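Local coordinates for chitin oligosaccahride binding protein NagB1 (Paenibacillus sp. FPU-7, PDB 7EHP) that binds short chitin oligosaccharides such as N,N'-diacetylchitobiose, probably as the extracellular solute-binding component of a bacterial sugar-uptake system, at residues S4-Q9 and N60-F65; M170-L175 and D202-Y207; Y308-Q313 and K327-S332. All blocks are in the same frame, centred on the assembly; numbering follows the deposited sequence.

Interaction 1 of 3, residues S4-Q9 and N60-F65; sequences SLRHTQ and NPPKIF
Leu5 and Arg6 pair in parallel with Ile64 and Phe65, joining strands 3-7 and 64-68 in the sheet of one lobe of a periplasmic-binding-protein fold. The chain between them runs through helix 15-31, strand 37-41 and helix 44-58; strand 37-41 pairs with 3-7 as well, so two successive beta-alpha-beta units set 3-7 between 37-41 and 64-68.

Backbone bonds set the register. Ile64 N donates to Ser4 O at 3.0 Å, and Ile64 O takes Arg6 N at 2.7 Å in a nearly straight bond (169°). The same Ile64 O also receives a CA-H...O contact from Leu5, while Phe65 CA makes one to Arg6 O.

Apolar contact differs by face. Leu5 CG meets Ile64 CG2 at 4.0 Å on the face where both side chains also touch Tyr286 of strand 277-288. On the other, Arg6 CB rests against Phe65 CB, next to helix 44-58.

The polar side chain of Arg6 doubles back. With CG anti to the backbone N (chi1 165°) and bends at chi2 and chi3, its guanidinium lies flat over Pro62 CG, 3.5 Å from the plane beneath its centre. Salt bridges to Glu40 and Glu55 and a bond to Asn47 fix the group's rotation. Beyond the first strand, Gln9 touches the bound sugar.

At Lys63, just before the second strand, a side chain takes over from the backbone: Ser4 OG accepts Lys63 N at 2.9 Å.

Interaction 2 of 3, residues M170-L175 and D202-Y207; sequences MMLNTL and DGFKRY
The Phe204 ring carries Leu172 on one face: CD1 stands over the centre, 3.8 Å from the centroid and only 11° off the ring normal, a CH-pi contact. The other methyl, CD2, reaches the CE2 and CZ side of the same ring. The Tyr207 ring is met differently. Leu175 CD1 and the carbonyl carbon of Met171 lie at its edge, near the ring plane, while Leu172 CB approaches CE2 obliquely at 3.7 Å.

Leu172 therefore serves both rings. Its CG is anti to the backbone N (chi1 179°), a turn that carries the two methyls to Phe204 while CB stays beside Tyr207. Leu175 crosses Tyr207 at about a right angle, CD1 touching CB at 3.7 Å, and its CD2 meets Arg206 CB. Between these side chains the backbones come close: the absence of a side chain at Gly203 lets its CA come within 3.7 Å of Leu175 O. With an alanine in place of Phe204 the aromatic face under Leu172 CD1 is gone, and a gap would probably open between Leu172 and Met369.

The extended Arg206 chain forms a salt bridge with Asp202 one turn earlier in its own helix, NE to OD2 at 2.9 Å, and makes a cation-pi contact with Trp140. Met369 of helix 359-373 packs on Leu172, Phe204 and Tyr207, and helix 379-396 covers Phe204 further. The whole is close, roughly antiparallel packing of helices 165-180 and 198-213, the axes of their short segments 8.8 Å apart at closest approach, with a glycine at the contact, in a buried helical part of the solute-binding fold.

Interaction 3 of 3, residues Y308-Q313 and K327-S332; sequences YSEEMQ and KLSDLS
Glu310 reaches across to Ser329 with both carboxylate oxygens. OE2 accepts the backbone N of Ser329 at 3.2 Å, the donor coming from above the carboxylate plane (45° out of it), and OE1 takes a weak bond from Ser329 OG at 3.3 Å. One acid side chain thus grips a backbone and a side-chain donor of the same residue. Ser329 CB also lies close, 3.1 Å from OE2. OE2 is held as well by a salt bridge to Lys314, in the same helix. What carries the carboxylate there is the spread of the Glu310 chain: CG is anti to the backbone N (chi1 173°), and the chain stays extended beyond it.

Alongside this polar contact runs a small apolar one, where Leu328 CD1 meets Gln313 CB at 4.1 Å. Gln313 lies one turn on from Glu310, so the two present their side chains to the same loop.

Further out, Lys97 bonds Lys327 O and makes a weak, long ion pair with Glu310 OE1; it and Lys314, which also touches Leu328, would probably favour the charged carboxylate. Farther in, Gln313 binds the backbone of Thr115 through NE2 and of Met326 through OE1, tying the helix to strand 109-125 and to the first part of the loop, next to Lys327.

The start of the helix is fixed by Ser309, whose OG accepts Met312 N at 3.1 Å. That is a serine N-cap, and with it the first turn of helix 310-320 holds the surface loop leading from strand 323-324 to helix 336-344.

How the interactions relate
Interactions 1 and 2 are buried, whereas interaction 3 sits at the surface, with its outermost residues poorly ordered. Each joins different elements: two parallel strands in 4-9 with 60-65, two helices in 170-175 with 202-207, and a helix start with a loop in the third. The chemistry follows. Backbone bonds dominate the sheet, apolar side chains and rings the helix pair, and a carboxylate the surface contact. Interaction 2 lies across the chain's centre from the other two, its centre 33 Å from that of interaction 1 and 35 Å from that of interaction 3. Interactions 1 and 3 are nearer neighbours, about 7 Å apart at their nearest atoms without touching.

Interaction 1 of 3, residues S4-Q9 and N60-F65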
loop_
_atom_site.group_PDB
_atom_site.type_symbol
_atom_site.label_atom_id
_atom_site.label_comp_id
_atom_site.label_asym_id
_atom_site.label_seq_id
_atom_site.Cartn_x
_atom_site.Cartn_y
_atom_site.Cartn_z
ATOM N N SER A 4 13.527 19.433 7.298
ATOM C CA SER A 4 13.309 18.027 7.610
ATOM C C SER A 4 12.541 17.330 6.495
ATOM O O SER A 4 11.572 17.871 5.946
ATOM C CB SER A 4 12.553 17.892 8.931
ATOM O OG SER A 4 11.503 18.839 9.000
ATOM N N LEU A 5 12.982 16.121 6.163
ATOM C CA LEU A 5 12.369 15.310 5.113
ATOM C C LEU A 5 12.078 13.951 5.738
ATOM O O LEU A 5 12.982 13.124 5.862
ATOM C CB LEU A 5 13.276 15.175 3.891
ATOM C CG LEU A 5 12.574 14.809 2.569
ATOM C CD1 LEU A 5 13.498 14.974 1.355
ATOM C CD2 LEU A 5 11.974 13.421 2.578
ATOM N N ARG A 6 10.820 13.719 6.108
ATOM C CA ARG A 6 10.421 12.468 6.750
ATOM C C ARG A 6 10.045 11.434 5.689
ATOM O O ARG A 6 9.183 11.685 4.838
ATOM C CB ARG A 6 9.249 12.710 7.698
ATOM C CG ARG A 6 8.525 11.431 8.129
ATOM C CD ARG A 6 9.247 10.722 9.255
ATOM N NE ARG A 6 9.605 11.615 10.360
ATOM C CZ ARG A 6 8.756 12.124 11.252
ATOM N NH1 ARG A 6 7.453 11.839 11.216
ATOM N NH2 ARG A 6 9.218 12.922 12.200
ATOM N N HIS A 7 10.683 10.273 5.742
ATOM C CA HIS A 7 10.414 9.203 4.794
ATOM C C HIS A 7 10.341 7.884 5.552
ATOM O O HIS A 7 10.751 7.781 6.714
ATOM C CB HIS A 7 11.511 9.129 3.733
ATOM C CG HIS A 7 12.826 8.702 4.299
ATOM N ND1 HIS A 7 13.173 7.376 4.441
ATOM C CD2 HIS A 7 13.843 9.416 4.836
ATOM C CE1 HIS A 7 14.363 7.292 5.007
ATOM N NE2 HIS A 7 14.793 8.517 5.253
ATOM N N THR A 8 9.859 6.846 4.871
ATOM C CA THR A 8 9.728 5.534 5.492
ATOM C C THR A 8 10.642 4.495 4.864
ATOM O O THR A 8 10.436 3.291 5.078
ATOM C CB THR A 8 8.275 5.057 5.424
ATOM O OG1 THR A 8 7.889 4.908 4.057
ATOM C CG2 THR A 8 7.352 6.071 6.087
ATOM N N GLN A 9 11.645 4.918 4.088
ATOM C CA GLN A 9 12.493 3.964 3.362
ATOM C C GLN A 9 13.642 3.517 4.268
ATOM O O GLN A 9 14.794 3.910 4.114
ATOM C CB GLN A 9 13.002 4.575 2.058
ATOM C CG GLN A 9 11.915 5.081 1.090
ATOM C CD GLN A 9 10.746 4.111 0.958
ATOM O OE1 GLN A 9 10.934 2.920 0.669
ATOM N NE2 GLN A 9 9.530 4.612 1.164
ATOM N N ASN A 60 3.592 20.539 14.809
ATOM C CA ASN A 60 5.001 20.572 14.406
ATOM C C ASN A 60 5.376 19.363 13.540
ATOM O O ASN A 60 6.302 18.609 13.860
ATOM C CB ASN A 60 5.901 20.683 15.639
ATOM C CG ASN A 60 5.846 19.448 16.535
ATOM O OD1 ASN A 60 4.871 18.696 16.519
ATOM N ND2 ASN A 60 6.896 19.243 17.328
ATOM N N PRO A 61 4.708 19.175 12.404
ATOM C CA PRO A 61 5.097 18.094 11.487
ATOM C C PRO A 61 6.422 18.414 10.820
ATOM O O PRO A 61 6.872 19.571 10.847
ATOM C CB PRO A 61 3.956 18.085 10.463
ATOM C CG PRO A 61 3.536 19.524 10.421
ATOM C CD PRO A 61 3.561 19.931 11.864
ATOM N N PRO A 62 7.068 17.434 10.185
ATOM C CA PRO A 62 8.267 17.744 9.402
ATOM C C PRO A 62 7.909 18.709 8.286
ATOM O O PRO A 62 6.734 18.980 8.025
ATOM C CB PRO A 62 8.696 16.374 8.860
ATOM C CG PRO A 62 8.059 15.386 9.818
ATOM C CD PRO A 62 6.720 16.009 10.061
ATOM N N LYS A 63 8.935 19.243 7.612
ATOM C CA LYS A 63 8.637 20.165 6.513
ATOM C C LYS A 63 8.180 19.405 5.271
ATOM O O LYS A 63 7.279 19.856 4.556
ATOM C CB LYS A 63 9.858 21.044 6.215
ATOM C CG LYS A 63 10.258 21.998 7.378
ATOM C CD LYS A 63 9.021 22.687 7.984
ATOM C CE LYS A 63 9.329 23.581 9.193
ATOM N NZ LYS A 63 10.237 22.953 10.204
ATOM N N ILE A 64 8.764 18.237 5.023
ATOM C CA ILE A 64 8.363 17.340 3.947
ATOM C C ILE A 64 8.181 15.961 4.573
ATOM O O ILE A 64 9.024 15.536 5.367
ATOM C CB ILE A 64 9.429 17.292 2.826
ATOM C CG1 ILE A 64 9.736 18.697 2.291
ATOM C CG2 ILE A 64 9.010 16.330 1.703
ATOM C CD1 ILE A 64 11.122 18.812 1.665
ATOM N N PHE A 65 7.086 15.262 4.238
ATOM C CA PHE A 65 6.789 14.033 4.976
ATOM C C PHE A 65 6.014 13.028 4.141
ATOM O O PHE A 65 5.109 13.387 3.383
ATOM C CB PHE A 65 5.995 14.312 6.259
ATOM C CG PHE A 65 4.953 15.382 6.111
ATOM C CD1 PHE A 65 3.688 15.075 5.617
ATOM C CD2 PHE A 65 5.231 16.691 6.473
ATOM C CE1 PHE A 65 2.718 16.062 5.486
ATOM C CE2 PHE A 65 4.275 17.680 6.343
ATOM C CZ PHE A 65 3.025 17.374 5.854
#

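Interaction 2 of 3, residues M170-L175 and D202-Y207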
loop_
_atom_site.group_PDB
_atom_site.type_symbol
_atom_site.label_atom_id
_atom_site.label_comp_id
_atom_site.label_asym_id
_atom_site.label_seq_id
_atom_site.Cartn_x
_atom_site.Cartn_y
_atom_site.Cartn_z
ATOM N N MET A 170 -4.337 -6.640 3.942
ATOM C CA MET A 170 -4.152 -6.485 2.505
ATOM C C MET A 170 -5.046 -7.499 1.785
ATOM O O MET A 170 -6.022 -7.124 1.119
ATOM C CB MET A 170 -2.671 -6.663 2.142
ATOM C CG MET A 170 -1.922 -5.320 2.163
ATOM S SD MET A 170 -0.251 -5.370 1.472
ATOM C CE MET A 170 0.604 -6.593 2.471
ATOM N N MET A 171 -4.762 -8.791 1.947
ATOM C CA MET A 171 -5.614 -9.788 1.299
ATOM C C MET A 171 -7.051 -9.705 1.791
ATOM O O MET A 171 -7.989 -9.974 1.027
ATOM C CB MET A 171 -5.058 -11.197 1.510
ATOM C CG MET A 171 -5.826 -12.218 0.685
ATOM S SD MET A 171 -5.603 -13.931 1.157
ATOM C CE MET A 171 -3.911 -14.231 0.667
ATOM N N LEU A 172 -7.248 -9.315 3.048
ATOM C CA LEU A 172 -8.596 -9.178 3.571
ATOM C C LEU A 172 -9.367 -8.137 2.789
ATOM O O LEU A 172 -10.566 -8.308 2.533
ATOM C CB LEU A 172 -8.551 -8.843 5.066
ATOM C CG LEU A 172 -9.840 -8.633 5.864
ATOM C CD1 LEU A 172 -10.643 -9.963 6.000
ATOM C CD2 LEU A 172 -9.535 -8.044 7.230
ATOM N N ASN A 173 -8.699 -7.065 2.379
ATOM C CA ASN A 173 -9.352 -5.899 1.808
ATOM C C ASN A 173 -10.136 -6.436 0.646
ATOM O O ASN A 173 -11.316 -6.188 0.426
ATOM C CB ASN A 173 -8.465 -4.902 0.979
ATOM C CG ASN A 173 -9.087 -3.544 0.993
ATOM O OD1 ASN A 173 -9.580 -3.268 2.067
ATOM N ND2 ASN A 173 -9.603 -3.033 -0.244
ATOM N N THR A 174 -9.288 -7.097 -0.156
ATOM C CA THR A 174 -9.689 -7.638 -1.472
ATOM C C THR A 174 -10.685 -8.772 -1.332
ATOM O O THR A 174 -11.576 -8.921 -2.176
ATOM C CB THR A 174 -8.457 -8.158 -2.237
ATOM O OG1 THR A 174 -7.598 -7.105 -2.677
ATOM C CG2 THR A 174 -8.853 -9.040 -3.442
ATOM N N LEU A 175 -10.572 -9.562 -0.261
ATOM C CA LEU A 175 -11.537 -10.641 -0.102
ATOM C C LEU A 175 -12.934 -10.101 0.179
ATOM O O LEU A 175 -13.892 -10.539 -0.456
ATOM C CB LEU A 175 -11.076 -11.598 0.995
ATOM C CG LEU A 175 -10.224 -12.744 0.436
ATOM C CD1 LEU A 175 -9.671 -13.610 1.573
ATOM C CD2 LEU A 175 -11.065 -13.582 -0.519
ATOM N N ASP A 202 -18.984 -12.817 4.169
ATOM C CA ASP A 202 -18.549 -13.907 3.296
ATOM C C ASP A 202 -17.043 -13.827 3.020
ATOM O O ASP A 202 -16.332 -14.843 3.052
ATOM C CB ASP A 202 -19.363 -13.874 1.992
ATOM C CG ASP A 202 -19.221 -15.151 1.170
ATOM O OD1 ASP A 202 -19.890 -16.139 1.533
ATOM O OD2 ASP A 202 -18.494 -15.166 0.136
ATOM N N GLY A 203 -16.538 -12.622 2.751
ATOM C CA GLY A 203 -15.114 -12.474 2.492
ATOM C C GLY A 203 -14.260 -12.726 3.720
ATOM O O GLY A 203 -13.164 -13.274 3.611
ATOM N N PHE A 204 -14.738 -12.305 4.900
ATOM C CA PHE A 204 -14.042 -12.629 6.147
ATOM C C PHE A 204 -14.001 -14.136 6.374
ATOM O O PHE A 204 -12.975 -14.681 6.814
ATOM C CB PHE A 204 -14.716 -11.932 7.341
ATOM C CG PHE A 204 -14.280 -10.484 7.539
ATOM C CD1 PHE A 204 -14.755 -9.476 6.711
ATOM C CD2 PHE A 204 -13.396 -10.140 8.558
ATOM C CE1 PHE A 204 -14.353 -8.142 6.886
ATOM C CE2 PHE A 204 -12.981 -8.822 8.743
ATOM C CZ PHE A 204 -13.463 -7.811 7.913
ATOM N N LYS A 205 -15.106 -14.833 6.077
ATOM C CA LYS A 205 -15.129 -16.282 6.293
ATOM C C LYS A 205 -14.223 -16.995 5.304
ATOM O O LYS A 205 -13.646 -18.048 5.627
ATOM C CB LYS A 205 -16.567 -16.817 6.202
ATOM C CG LYS A 205 -17.437 -16.424 7.395
ATOM C CD LYS A 205 -18.818 -17.073 7.337
ATOM C CE LYS A 205 -19.759 -16.274 6.455
ATOM N NZ LYS A 205 -21.157 -16.372 6.939
ATOM N N ARG A 206 -14.062 -16.422 4.109
ATOM C CA ARG A 206 -13.141 -16.995 3.132
ATOM C C ARG A 206 -11.709 -16.848 3.599
ATOM O O ARG A 206 -10.888 -17.743 3.404
ATOM C CB ARG A 206 -13.318 -16.316 1.775
ATOM C CG ARG A 206 -14.527 -16.826 1.015
ATOM C CD ARG A 206 -14.787 -15.987 -0.217
ATOM N NE ARG A 206 -16.064 -16.336 -0.832
ATOM C CZ ARG A 206 -16.256 -17.415 -1.581
ATOM N NH1 ARG A 206 -15.248 -18.260 -1.808
ATOM N NH2 ARG A 206 -17.457 -17.653 -2.099
ATOM N N TYR A 207 -11.392 -15.685 4.156
ATOM C CA TYR A 207 -10.086 -15.452 4.745
ATOM C C TYR A 207 -9.829 -16.442 5.872
ATOM O O TYR A 207 -8.750 -17.045 5.954
ATOM C CB TYR A 207 -10.048 -14.009 5.246
ATOM C CG TYR A 207 -8.727 -13.496 5.785
ATOM C CD1 TYR A 207 -8.280 -13.833 7.069
ATOM C CD2 TYR A 207 -7.958 -12.606 5.037
ATOM C CE1 TYR A 207 -7.071 -13.318 7.571
ATOM C CE2 TYR A 207 -6.766 -12.086 5.525
ATOM C CZ TYR A 207 -6.325 -12.433 6.778
ATOM O OH TYR A 207 -5.128 -11.881 7.228
#

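Interaction 3 of 3, residues Y308-Q313 and K327-S332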
loop_
_atom_site.group_PDB
_atom_site.type_symbol
_atom_site.label_atom_id
_atom_site.label_comp_id
_atom_site.label_asym_id
_atom_site.label_seq_id
_atom_site.Cartn_x
_atom_site.Cartn_y
_atom_site.Cartn_z
ATOM N N TYR A 308 9.215 14.651 -8.624
ATOM C CA TYR A 308 8.093 14.456 -9.533
ATOM C C TYR A 308 8.522 14.839 -10.948
ATOM O O TYR A 308 8.030 15.782 -11.566
ATOM C CB TYR A 308 6.888 15.245 -9.048
ATOM C CG TYR A 308 6.479 14.822 -7.664
ATOM C CD1 TYR A 308 5.733 13.666 -7.473
ATOM C CD2 TYR A 308 6.843 15.572 -6.547
ATOM C CE1 TYR A 308 5.371 13.251 -6.203
ATOM C CE2 TYR A 308 6.485 15.170 -5.272
ATOM C CZ TYR A 308 5.742 14.009 -5.110
ATOM O OH TYR A 308 5.364 13.602 -3.856
ATOM N N SER A 309 9.457 14.055 -11.457
ATOM C CA SER A 309 10.020 14.246 -12.777
ATOM C C SER A 309 10.058 12.898 -13.468
ATOM O O SER A 309 10.058 11.846 -12.821
ATOM C CB SER A 309 11.444 14.823 -12.709
ATOM O OG SER A 309 12.332 13.817 -12.218
ATOM N N GLU A 310 10.123 12.934 -14.794
ATOM C CA GLU A 310 10.199 11.682 -15.519
ATOM C C GLU A 310 11.498 10.954 -15.220
ATOM O O GLU A 310 11.514 9.711 -15.183
ATOM C CB GLU A 310 9.980 11.932 -17.015
ATOM C CG GLU A 310 10.212 10.717 -17.887
ATOM C CD GLU A 310 9.476 10.791 -19.212
ATOM O OE1 GLU A 310 8.558 11.636 -19.339
ATOM O OE2 GLU A 310 9.819 9.995 -20.113
ATOM N N GLU A 311 12.571 11.702 -14.933
ATOM C CA GLU A 311 13.840 11.077 -14.565
ATOM C C GLU A 311 13.687 10.221 -13.308
ATOM O O GLU A 311 14.117 9.064 -13.268
ATOM C CB GLU A 311 14.921 12.140 -14.346
ATOM C CG GLU A 311 16.149 11.578 -13.621
ATOM C CD GLU A 311 17.134 12.635 -13.149
ATOM O OE1 GLU A 311 16.815 13.843 -13.205
ATOM O OE2 GLU A 311 18.231 12.250 -12.706
ATOM N N MET A 312 13.085 10.774 -12.261
ATOM C CA MET A 312 13.053 10.004 -11.030
ATOM C C MET A 312 11.975 8.921 -11.086
ATOM O O MET A 312 12.177 7.818 -10.570
ATOM C CB MET A 312 12.855 10.933 -9.839
ATOM C CG MET A 312 14.073 11.802 -9.523
ATOM S SD MET A 312 15.512 10.813 -9.089
ATOM C CE MET A 312 16.884 11.962 -9.301
ATOM N N GLN A 313 10.838 9.217 -11.729
ATOM C CA GLN A 313 9.797 8.211 -11.931
ATOM C C GLN A 313 10.333 7.004 -12.690
ATOM O O GLN A 313 10.059 5.852 -12.320
ATOM C CB GLN A 313 8.618 8.829 -12.681
ATOM C CG GLN A 313 7.820 9.805 -11.858
ATOM C CD GLN A 313 6.857 9.115 -10.906
ATOM O OE1 GLN A 313 5.787 8.647 -11.316
ATOM N NE2 GLN A 313 7.227 9.048 -9.631
ATOM N N LYS A 327 2.404 10.570 -15.815
ATOM C CA LYS A 327 2.411 10.156 -17.215
ATOM C C LYS A 327 3.842 10.146 -17.745
ATOM O O LYS A 327 4.570 11.130 -17.592
ATOM C CB LYS A 327 1.539 11.088 -18.061
ATOM C CG LYS A 327 0.110 11.269 -17.547
ATOM C CD LYS A 327 -0.903 11.348 -18.701
ATOM C CE LYS A 327 -2.329 11.682 -18.231
ATOM N NZ LYS A 327 -2.505 13.116 -17.840
ATOM N N LEU A 328 4.242 9.034 -18.370
ATOM C CA LEU A 328 5.604 8.826 -18.848
ATOM C C LEU A 328 5.661 8.776 -20.373
ATOM O O LEU A 328 4.683 8.418 -21.040
ATOM C CB LEU A 328 6.196 7.529 -18.287
ATOM C CG LEU A 328 6.981 7.624 -16.978
ATOM C CD1 LEU A 328 6.146 8.243 -15.883
ATOM C CD2 LEU A 328 7.425 6.251 -16.558
ATOM N N SER A 329 6.839 9.122 -20.914
ATOM C CA SER A 329 7.052 9.128 -22.362
ATOM C C SER A 329 7.440 7.748 -22.875
ATOM O O SER A 329 6.936 7.308 -23.917
ATOM C CB SER A 329 8.142 10.141 -22.746
ATOM O OG SER A 329 7.734 11.493 -22.568
ATOM N N ASP A 330 8.322 7.051 -22.156
ATOM C CA ASP A 330 8.948 5.831 -22.652
ATOM C C ASP A 330 8.480 4.599 -21.887
ATOM O O ASP A 330 7.835 3.724 -22.473
ATOM C CB ASP A 330 10.477 5.991 -22.588
ATOM C CG ASP A 330 11.220 4.958 -23.413
ATOM O OD1 ASP A 330 10.734 3.817 -23.526
ATOM O OD2 ASP A 330 12.285 5.301 -23.975
ATOM N N LEU A 331 8.806 4.497 -20.592
ATOM C CA LEU A 331 8.308 3.441 -19.704
ATOM C C LEU A 331 8.597 2.026 -20.221
ATOM O O LEU A 331 8.094 1.040 -19.670
ATOM C CB LEU A 331 6.800 3.653 -19.450
ATOM C CG LEU A 331 5.936 2.738 -18.560
ATOM C CD1 LEU A 331 5.019 3.535 -17.644
ATOM C CD2 LEU A 331 5.100 1.785 -19.410
ATOM N N SER A 332 9.441 1.898 -21.240
ATOM C CA SER A 332 9.662 0.615 -21.891
ATOM C C SER A 332 10.890 -0.094 -21.329
ATOM O O SER A 332 11.847 0.538 -20.873
ATOM C CB SER A 332 9.823 0.796 -23.400
ATOM O OG SER A 332 10.757 1.820 -23.680
#